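Long-range contacts in protein male-specific lethal-3 (Drosophila melanogaster, PDB 3M9Q), which recognises histone H3 tails methylated on lysine through its chromodomain, as a component of the MSL complex that raises transcription of the single male X chromosome: residues T41-N46 with H64-R69; Y59-H64 with V76-L81. The protein carries 1 engineered substitution. One frame throughout, in Å; residues are numbered along the deposited sequence.

Overall arrangement
Both contacts use strand 57-65, an inner strand of the chromodomain's antiparallel sheet, and illustrate how one strand is held differently along its two edges. Contact 1 pairs its end with strand 39-51 in a hairpin. It is partly buried, and its bonds run from backbone to backbone while H64, Q66 and K43 pack near the surface. Contact 2 joins the other edge to V76 and the loop that follows; it lies deeper, and Y61, I63, V76 and L81 add hydrocarbon packing to two backbone bonds. The centres are 11 Å apart, H64 belongs to both, and K62 links them by bonding to L45 and N46.

Contact 1: residues T41-N46 with H64-R69; sequences TSKVLN and HFQGWR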
ATOM      1  N   THR A  41       0.582  -2.866   8.108  1.00  8.56           N
ATOM      2  CA  THR A  41       2.027  -2.975   7.895  1.00  8.65           C
ATOM      3  C   THR A  41       2.289  -4.078   6.883  1.00  8.46           C
ATOM      4  O   THR A  41       1.832  -5.207   7.036  1.00  8.78           O
ATOM      5  CB  THR A  41       2.743  -3.265   9.214  1.00  8.75           C
ATOM      6  OG1 THR A  41       2.300  -2.304  10.186  1.00  9.19           O
ATOM      7  CG2 THR A  41       4.252  -3.194   9.061  1.00  9.59           C
ATOM      8  N   SER A  42       3.000  -3.713   5.826  1.00  8.63           N
ATOM      9  CA  SER A  42       3.152  -4.559   4.646  1.00  8.82           C
ATOM     10  C   SER A  42       4.581  -4.544   4.122  1.00  8.97           C
ATOM     11  O   SER A  42       5.371  -3.665   4.447  1.00  9.12           O
ATOM     12  CB  SER A  42       2.214  -4.051   3.544  1.00  9.27           C
ATOM     13  OG  SER A  42       0.874  -3.930   4.008  1.00  9.79           O
ATOM     14  N   LYS A  43       4.897  -5.532   3.299  1.00  9.74           N
ATOM     15  CA  LYS A  43       6.209  -5.662   2.668  1.00  9.79           C
ATOM     16  C   LYS A  43       6.026  -5.759   1.166  1.00  9.97           C
ATOM     17  O   LYS A  43       5.209  -6.540   0.683  1.00  9.98           O
ATOM     18  CB  LYS A  43       6.914  -6.919   3.192  1.00 11.24           C
ATOM     19  CG  LYS A  43       8.283  -7.218   2.578  1.00 13.15           C
ATOM     20  CD  LYS A  43       8.823  -8.549   3.095  1.00 15.52           C
ATOM     21  CE  LYS A  43      10.205  -8.887   2.573  1.00 17.41           C
ATOM     22  NZ  LYS A  43      10.634 -10.237   3.062  1.00 19.50           N
ATOM     23  N   VAL A  44       6.804  -4.986   0.426  1.00  9.70           N
ATOM     24  CA  VAL A  44       6.724  -4.992  -1.033  1.00  9.86           C
ATOM     25  C   VAL A  44       7.463  -6.209  -1.578  1.00 10.17           C
ATOM     26  O   VAL A  44       8.654  -6.416  -1.330  1.00 11.07           O
ATOM     27  CB  VAL A  44       7.291  -3.699  -1.647  1.00  9.97           C
ATOM     28  CG1 VAL A  44       7.217  -3.744  -3.179  1.00 10.51           C
ATOM     29  CG2 VAL A  44       6.557  -2.472  -1.092  1.00 10.22           C
ATOM     30  N   LEU A  45       6.732  -7.006  -2.346  1.00 10.02           N
ATOM     31  CA  LEU A  45       7.251  -8.238  -2.946  1.00 10.84           C
ATOM     32  C   LEU A  45       7.755  -8.036  -4.358  1.00 10.82           C
ATOM     33  O   LEU A  45       8.668  -8.725  -4.795  1.00 12.38           O
ATOM     34  CB  LEU A  45       6.159  -9.301  -2.972  1.00 11.55           C
ATOM     35  CG  LEU A  45       5.603  -9.717  -1.614  1.00 11.80           C
ATOM     36  CD1 LEU A  45       4.532 -10.788  -1.818  1.00 13.01           C
ATOM     37  CD2 LEU A  45       6.736 -10.197  -0.704  1.00 13.40           C
ATOM     38  N   ASN A  46       7.137  -7.107  -5.073  1.00 10.65           N
ATOM     39  CA  ASN A  46       7.444  -6.877  -6.490  1.00 10.92           C
ATOM     40  C   ASN A  46       6.895  -5.544  -6.920  1.00 10.27           C
ATOM     41  O   ASN A  46       5.855  -5.116  -6.444  1.00 10.28           O
ATOM     42  CB  ASN A  46       6.835  -7.980  -7.367  1.00 12.27           C
ATOM     43  CG  ASN A  46       7.269  -7.890  -8.811  1.00 13.44           C
ATOM     44  OD1 ASN A  46       6.459  -7.613  -9.707  1.00 15.98           O
ATOM     45  ND2 ASN A  46       8.546  -8.110  -9.048  1.00 13.79           N
ATOM     46  N   HIS A  64       2.783  -8.042   0.621  1.00 10.03           N
ATOM     47  CA  HIS A  64       2.505  -9.025   1.658  1.00 10.64           C
ATOM     48  C   HIS A  64       2.094  -8.300   2.931  1.00  9.87           C
ATOM     49  O   HIS A  64       2.719  -7.326   3.335  1.00 10.43           O
ATOM     50  CB  HIS A  64       3.769  -9.850   1.930  1.00 11.38           C
ATOM     51  CG  HIS A  64       3.622 -10.829   3.052  1.00 11.41           C
ATOM     52  ND1 HIS A  64       2.927 -12.007   2.905  1.00 12.26           N
ATOM     53  CD2 HIS A  64       4.062 -10.808   4.334  1.00 11.87           C
ATOM     54  CE1 HIS A  64       2.948 -12.674   4.046  1.00 12.81           C
ATOM     55  NE2 HIS A  64       3.635 -11.971   4.928  1.00 12.52           N
ATOM     56  N   PHE A  65       1.046  -8.787   3.567  1.00 10.52           N
ATOM     57  CA  PHE A  65       0.596  -8.215   4.842  1.00 10.46           C
ATOM     58  C   PHE A  65       1.301  -8.916   5.974  1.00 10.28           C
ATOM     59  O   PHE A  65       1.163 -10.114   6.172  1.00 10.74           O
ATOM     60  CB  PHE A  65      -0.923  -8.288   4.929  1.00 11.71           C
ATOM     61  CG  PHE A  65      -1.564  -7.546   3.816  1.00 12.56           C
ATOM     62  CD1 PHE A  65      -1.626  -6.165   3.849  1.00 12.57           C
ATOM     63  CD2 PHE A  65      -1.992  -8.206   2.676  1.00 13.56           C
ATOM     64  CE1 PHE A  65      -2.176  -5.462   2.807  1.00 13.88           C
ATOM     65  CE2 PHE A  65      -2.535  -7.506   1.622  1.00 14.66           C
ATOM     66  CZ  PHE A  65      -2.624  -6.131   1.690  1.00 14.41           C
ATOM     67  N   GLN A  66       2.108  -8.155   6.691  1.00  9.83           N
ATOM     68  CA  GLN A  66       2.965  -8.737   7.720  1.00 10.58           C
ATOM     69  C   GLN A  66       2.118  -9.450   8.776  1.00 10.46           C
ATOM     70  O   GLN A  66       1.151  -8.898   9.306  1.00 10.68           O
ATOM     71  CB  GLN A  66       3.826  -7.662   8.393  1.00 10.71           C
ATOM     72  CG  GLN A  66       4.804  -6.920   7.484  1.00 10.91           C
ATOM     73  CD  GLN A  66       5.924  -7.794   6.971  1.00 11.39           C
ATOM     74  OE1 GLN A  66       5.699  -8.773   6.256  1.00 12.63           O
ATOM     75  NE2 GLN A  66       7.149  -7.432   7.315  1.00 11.19           N
ATOM     76  N   GLY A  67       2.474 -10.701   9.036  1.00 11.19           N
ATOM     77  CA  GLY A  67       1.812 -11.516  10.046  1.00 11.63           C
ATOM     78  C   GLY A  67       0.675 -12.334   9.488  1.00 12.99           C
ATOM     79  O   GLY A  67       0.007 -13.073  10.218  1.00 13.48           O
ATOM     80  N   TRP A  68       0.457 -12.207   8.189  1.00 13.84           N
ATOM     81  CA  TRP A  68      -0.566 -12.996   7.487  1.00 15.59           C
ATOM     82  C   TRP A  68       0.061 -13.982   6.519  1.00 15.17           C
ATOM     83  O   TRP A  68       1.174 -13.791   6.039  1.00 17.36           O
ATOM     84  CB  TRP A  68      -1.536 -12.078   6.753  1.00 16.53           C
ATOM     85  CG  TRP A  68      -2.291 -11.230   7.703  1.00 18.35           C
ATOM     86  CD1 TRP A  68      -1.984  -9.961   8.102  1.00 17.90           C
ATOM     87  CD2 TRP A  68      -3.470 -11.606   8.420  1.00 20.09           C
ATOM     88  NE1 TRP A  68      -2.918  -9.518   9.006  1.00 19.87           N
ATOM     89  CE2 TRP A  68      -3.839 -10.510   9.219  1.00 20.00           C
ATOM     90  CE3 TRP A  68      -4.261 -12.759   8.447  1.00 21.40           C
ATOM     91  CZ2 TRP A  68      -4.961 -10.536  10.045  1.00 21.08           C
ATOM     92  CZ3 TRP A  68      -5.373 -12.782   9.269  1.00 22.38           C
ATOM     93  CH2 TRP A  68      -5.711 -11.677  10.054  1.00 21.95           C
ATOM     94  N   ARG A  69      -0.653 -15.060   6.239  1.00 16.36           N
ATOM     95  CA  ARG A  69      -0.145 -16.054   5.282  1.00 17.11           C
ATOM     96  C   ARG A  69      -0.150 -15.484   3.858  1.00 15.67           C
ATOM     97  O   ARG A  69      -0.855 -14.512   3.576  1.00 15.15           O
ATOM     98  CB  ARG A  69      -0.911 -17.372   5.373  1.00 19.41           C
ATOM     99  CG  ARG A  69      -2.332 -17.307   4.928  1.00 20.88           C
ATOM    100  CD  ARG A  69      -2.976 -18.671   5.037  1.00 23.35           C
ATOM    101  NE  ARG A  69      -4.348 -18.627   4.557  1.00 25.10           N
ATOM    102  CZ  ARG A  69      -5.413 -18.561   5.347  1.00 26.68           C
ATOM    103  NH1 ARG A  69      -5.267 -18.552   6.664  1.00 27.56           N
ATOM    104  NH2 ARG A  69      -6.626 -18.518   4.815  1.00 28.15           N
TER
HETATM  105  O   HOH W   1      -0.060  -6.438   8.704  1.00 13.44           O
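H64 sits opposite K43 in an antiparallel hydrogen-bonded pair, and the two residues show how a strand edge is secured mainly by its main chain. H64 N reaches K43 O at 2.9 Å in an almost straight bond (172°), and K43 N returns to H64 O at 2.8 Å; both donors lie in the carbonyl plane of their acceptors. L45 lays its branched end against H64 CB, with L45 CD1 at 3.9 Å, while the H64 ring, its CG anti to the backbone N (chi1 176°), lies beside the carbonyl carbon. ND1, next to CG in that ring, is hydrogen-bonded to D73 OD1. These residues belong to the hairpin of strands 39-51 and 57-65, neighbours in the SH3-like barrel of the chromodomain, and on the 39-51 side a classic beta bulge sets L45 and N46 together against K62. Past H64 the pairing runs out at Q66, whose N still binds T41 O at 3.0 Å. A water donates to both T41 O and Q66 O, giving the T41 carbonyl a second donor. The Q66 side chain bends at chi2 (-68°) and carries its amide back along the strand: OE1 comes to 3.8 Å from K43 CB and also lies in the plane of the H64 ring, at its edge. The extended K43 chain then leads its ammonium group away. On the other face S42 OG stands 3.4 Å from F65 CD1, while binding Y40 O. G67, at a positive phi, takes the third position of the type II turn from F65 to W68, closed by W68 N bonding to F65 O.

Contact 2: residues Y59-H64 with V76-L81; sequences YEYKIH and VRATVL
Y61 and V76 form an antiparallel hydrogen-bonded pair whose two backbone bonds differ in approach. Y61 N meets V76 O at 2.8 Å, nearly along the C=O axis, whereas V76 N, 2.9 Å from Y61 O, comes from above that carbonyl's plane, 40° out of it. V76 O also lies in the plane of the Y61 ring, at its edge, 3.5 Å from CD2. Y61 OH is hydrogen-bonded to L19 N. A water supplies the next polar link: it donates to Y59 O and accepts from R77 NE and A78 N. The R77 chain, bent at chi2 and chi3, curls back to place NE there, and its NH2 forms a salt bridge with E16. Apolar contacts fill the interior. Y61 CE2 is 3.7 Å from A78 CB, Y61 CB meets L81 CD1 at 4.0 Å, and the I63 and V76 side chains cross at about a right angle, CD1 of I63 against CG2 of V76. An alanine here in place of Y61 would probably open a gap beside A78 CB, thin the packing on L81 and leave L19 N without its hydroxyl partner. Such a 3-10 turn (78-80), leading into the last strand, is a hallmark of SH3-like barrels, the fold to which this chromodomain belongs.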
ATOM      1  N   TYR A  59       2.542   1.755 -11.969  1.00 10.58           N
ATOM      2  CA  TYR A  59       3.211   0.696 -11.201  1.00 10.55           C
ATOM      3  C   TYR A  59       2.240  -0.096 -10.351  1.00 10.64           C
ATOM      4  O   TYR A  59       1.379   0.456  -9.680  1.00 11.42           O
ATOM      5  CB  TYR A  59       4.361   1.285 -10.360  1.00 10.25           C
ATOM      6  CG  TYR A  59       5.385   1.870 -11.287  1.00 10.59           C
ATOM      7  CD1 TYR A  59       6.407   1.086 -11.809  1.00 11.44           C
ATOM      8  CD2 TYR A  59       5.275   3.182 -11.724  1.00 11.17           C
ATOM      9  CE1 TYR A  59       7.312   1.604 -12.716  1.00 11.72           C
ATOM     10  CE2 TYR A  59       6.168   3.705 -12.640  1.00 11.60           C
ATOM     11  CZ  TYR A  59       7.184   2.912 -13.131  1.00 11.20           C
ATOM     12  OH  TYR A  59       8.061   3.443 -14.048  1.00 12.90           O
ATOM     13  N   GLU A  60       2.393  -1.411 -10.425  1.00 10.78           N
ATOM     14  CA  GLU A  60       1.645  -2.345  -9.594  1.00 11.68           C
ATOM     15  C   GLU A  60       2.578  -2.896  -8.543  1.00 10.65           C
ATOM     16  O   GLU A  60       3.591  -3.514  -8.859  1.00 11.57           O
ATOM     17  CB  GLU A  60       1.100  -3.502 -10.420  1.00 14.31           C
ATOM     18  CG  GLU A  60      -0.010  -3.134 -11.347  1.00 17.06           C
ATOM     19  CD  GLU A  60      -0.712  -4.350 -11.912  1.00 19.57           C
ATOM     20  OE1 GLU A  60      -0.109  -5.447 -11.938  1.00 21.58           O
ATOM     21  OE2 GLU A  60      -1.872  -4.197 -12.323  1.00 21.76           O
ATOM     22  N   TYR A  61       2.218  -2.663  -7.287  1.00 10.31           N
ATOM     23  CA  TYR A  61       3.016  -3.089  -6.144  1.00 10.51           C
ATOM     24  C   TYR A  61       2.393  -4.311  -5.518  1.00 10.47           C
ATOM     25  O   TYR A  61       1.345  -4.232  -4.887  1.00 10.81           O
ATOM     26  CB  TYR A  61       3.107  -1.955  -5.117  1.00  9.95           C
ATOM     27  CG  TYR A  61       3.690  -0.674  -5.683  1.00  9.63           C
ATOM     28  CD1 TYR A  61       5.057  -0.422  -5.635  1.00 10.03           C
ATOM     29  CD2 TYR A  61       2.881   0.274  -6.290  1.00  9.76           C
ATOM     30  CE1 TYR A  61       5.600   0.743  -6.165  1.00  9.86           C
ATOM     31  CE2 TYR A  61       3.415   1.442  -6.818  1.00  9.75           C
ATOM     32  CZ  TYR A  61       4.775   1.669  -6.761  1.00  9.85           C
ATOM     33  OH  TYR A  61       5.320   2.826  -7.279  1.00 10.59           O
ATOM     34  N   LYS A  62       3.021  -5.458  -5.724  1.00 10.22           N
ATOM     35  CA  LYS A  62       2.589  -6.674  -5.039  1.00 10.74           C
ATOM     36  C   LYS A  62       3.097  -6.615  -3.615  1.00 10.47           C
ATOM     37  O   LYS A  62       4.296  -6.459  -3.378  1.00 10.32           O
ATOM     38  CB  LYS A  62       3.090  -7.948  -5.728  1.00 12.34           C
ATOM     39  CG  LYS A  62       2.426  -9.197  -5.140  1.00 14.66           C
ATOM     40  CD  LYS A  62       2.924 -10.505  -5.707  1.00 17.57           C
ATOM     41  CE  LYS A  62       2.134 -11.655  -5.097  1.00 19.60           C
ATOM     42  NZ  LYS A  62       2.454 -12.969  -5.716  1.00 21.64           N
ATOM     43  N   ILE A  63       2.170  -6.729  -2.676  1.00 10.21           N
ATOM     44  CA  ILE A  63       2.509  -6.639  -1.263  1.00 10.74           C
ATOM     45  C   ILE A  63       2.036  -7.826  -0.450  1.00 10.48           C
ATOM     46  O   ILE A  63       1.074  -8.513  -0.784  1.00 11.21           O
ATOM     47  CB  ILE A  63       1.995  -5.327  -0.628  1.00 10.94           C
ATOM     48  CG1 ILE A  63       0.466  -5.270  -0.628  1.00 11.47           C
ATOM     49  CG2 ILE A  63       2.611  -4.098  -1.313  1.00 11.86           C
ATOM     50  CD1 ILE A  63      -0.089  -4.053   0.142  1.00 12.35           C
ATOM     51  N   HIS A  64       2.783  -8.042   0.621  1.00 10.03           N
ATOM     52  CA  HIS A  64       2.505  -9.025   1.658  1.00 10.64           C
ATOM     53  C   HIS A  64       2.094  -8.300   2.931  1.00  9.87           C
ATOM     54  O   HIS A  64       2.719  -7.326   3.335  1.00 10.43           O
ATOM     55  CB  HIS A  64       3.769  -9.850   1.930  1.00 11.38           C
ATOM     56  CG  HIS A  64       3.622 -10.829   3.052  1.00 11.41           C
ATOM     57  ND1 HIS A  64       2.927 -12.007   2.905  1.00 12.26           N
ATOM     58  CD2 HIS A  64       4.062 -10.808   4.334  1.00 11.87           C
ATOM     59  CE1 HIS A  64       2.948 -12.674   4.046  1.00 12.81           C
ATOM     60  NE2 HIS A  64       3.635 -11.971   4.928  1.00 12.52           N
ATOM     61  N   VAL A  76      -1.410  -3.716  -5.502  1.00 11.47           N
ATOM     62  CA  VAL A  76      -2.050  -2.415  -5.291  1.00 11.39           C
ATOM     63  C   VAL A  76      -1.331  -1.284  -6.013  1.00 10.72           C
ATOM     64  O   VAL A  76      -0.208  -1.437  -6.488  1.00 10.85           O
ATOM     65  CB  VAL A  76      -2.126  -2.052  -3.781  1.00 10.93           C
ATOM     66  CG1 VAL A  76      -2.861  -3.126  -2.996  1.00 12.00           C
ATOM     67  CG2 VAL A  76      -0.732  -1.820  -3.195  1.00 11.29           C
ATOM     68  N   ARG A  77      -2.011  -0.150  -6.089  1.00 10.21           N
ATOM     69  CA  ARG A  77      -1.453   1.087  -6.660  1.00 10.43           C
ATOM     70  C   ARG A  77      -0.798   1.937  -5.571  1.00 10.07           C
ATOM     71  O   ARG A  77      -1.061   1.771  -4.384  1.00 10.25           O
ATOM     72  CB  ARG A  77      -2.537   1.898  -7.381  1.00 12.21           C
ATOM     73  CG  ARG A  77      -3.133   1.210  -8.602  1.00 13.55           C
ATOM     74  CD  ARG A  77      -2.136   1.095  -9.753  1.00 14.29           C
ATOM     75  NE  ARG A  77      -1.844   2.388 -10.361  1.00 15.24           N
ATOM     76  CZ  ARG A  77      -2.532   2.914 -11.365  1.00 15.88           C
ATOM     77  NH1 ARG A  77      -3.548   2.245 -11.883  1.00 16.58           N
ATOM     78  NH2 ARG A  77      -2.196   4.098 -11.860  1.00 16.84           N
ATOM     79  N   ALA A  78       0.059   2.852  -5.986  1.00 10.32           N
ATOM     80  CA  ALA A  78       0.836   3.657  -5.045  1.00 10.82           C
ATOM     81  C   ALA A  78      -0.058   4.482  -4.140  1.00 11.54           C
ATOM     82  O   ALA A  78       0.306   4.837  -3.015  1.00 11.95           O
ATOM     83  CB  ALA A  78       1.820   4.586  -5.796  1.00 11.37           C
ATOM     84  N   THR A  79      -1.248   4.784  -4.623  0.50 12.01           N
ATOM     85  CA  THR A  79      -2.116   5.733  -3.927  0.50 12.70           C
ATOM     86  C   THR A  79      -2.550   5.223  -2.554  0.50 12.15           C
ATOM     87  O   THR A  79      -2.902   6.007  -1.677  0.50 12.47           O
ATOM     88  CB  THR A  79      -3.361   6.053  -4.754  0.50 13.63           C
ATOM     89  OG1 THR A  79      -4.076   4.845  -5.013  0.50 13.73           O
ATOM     90  CG2 THR A  79      -2.977   6.676  -6.070  0.50 13.77           C
ATOM     91  N   VAL A  80      -2.522   3.913  -2.364  1.00 11.43           N
ATOM     92  CA  VAL A  80      -2.981   3.345  -1.089  1.00 11.65           C
ATOM     93  C   VAL A  80      -1.830   3.035  -0.141  1.00 10.19           C
ATOM     94  O   VAL A  80      -2.045   2.529   0.960  1.00 10.37           O
ATOM     95  CB  VAL A  80      -3.871   2.097  -1.288  1.00 13.01           C
ATOM     96  CG1 VAL A  80      -5.077   2.437  -2.171  1.00 14.94           C
ATOM     97  CG2 VAL A  80      -3.084   0.929  -1.865  1.00 13.34           C
ATOM     98  N   LEU A  81      -0.622   3.376  -0.570  1.00  9.87           N
ATOM     99  CA  LEU A  81       0.594   3.095   0.211  1.00  8.96           C
ATOM    100  C   LEU A  81       1.179   4.349   0.840  1.00  9.43           C
ATOM    101  O   LEU A  81       1.133   5.440   0.269  1.00 10.60           O
ATOM    102  CB  LEU A  81       1.643   2.430  -0.683  1.00  9.31           C
ATOM    103  CG  LEU A  81       1.248   1.073  -1.260  1.00  9.23           C
ATOM    104  CD1 LEU A  81       2.405   0.512  -2.091  1.00 10.39           C
ATOM    105  CD2 LEU A  81       0.837   0.122  -0.150  1.00 10.31           C
TER
HETATM  106  O   HOH W   2       0.591   2.857  -8.839  1.00 10.69           O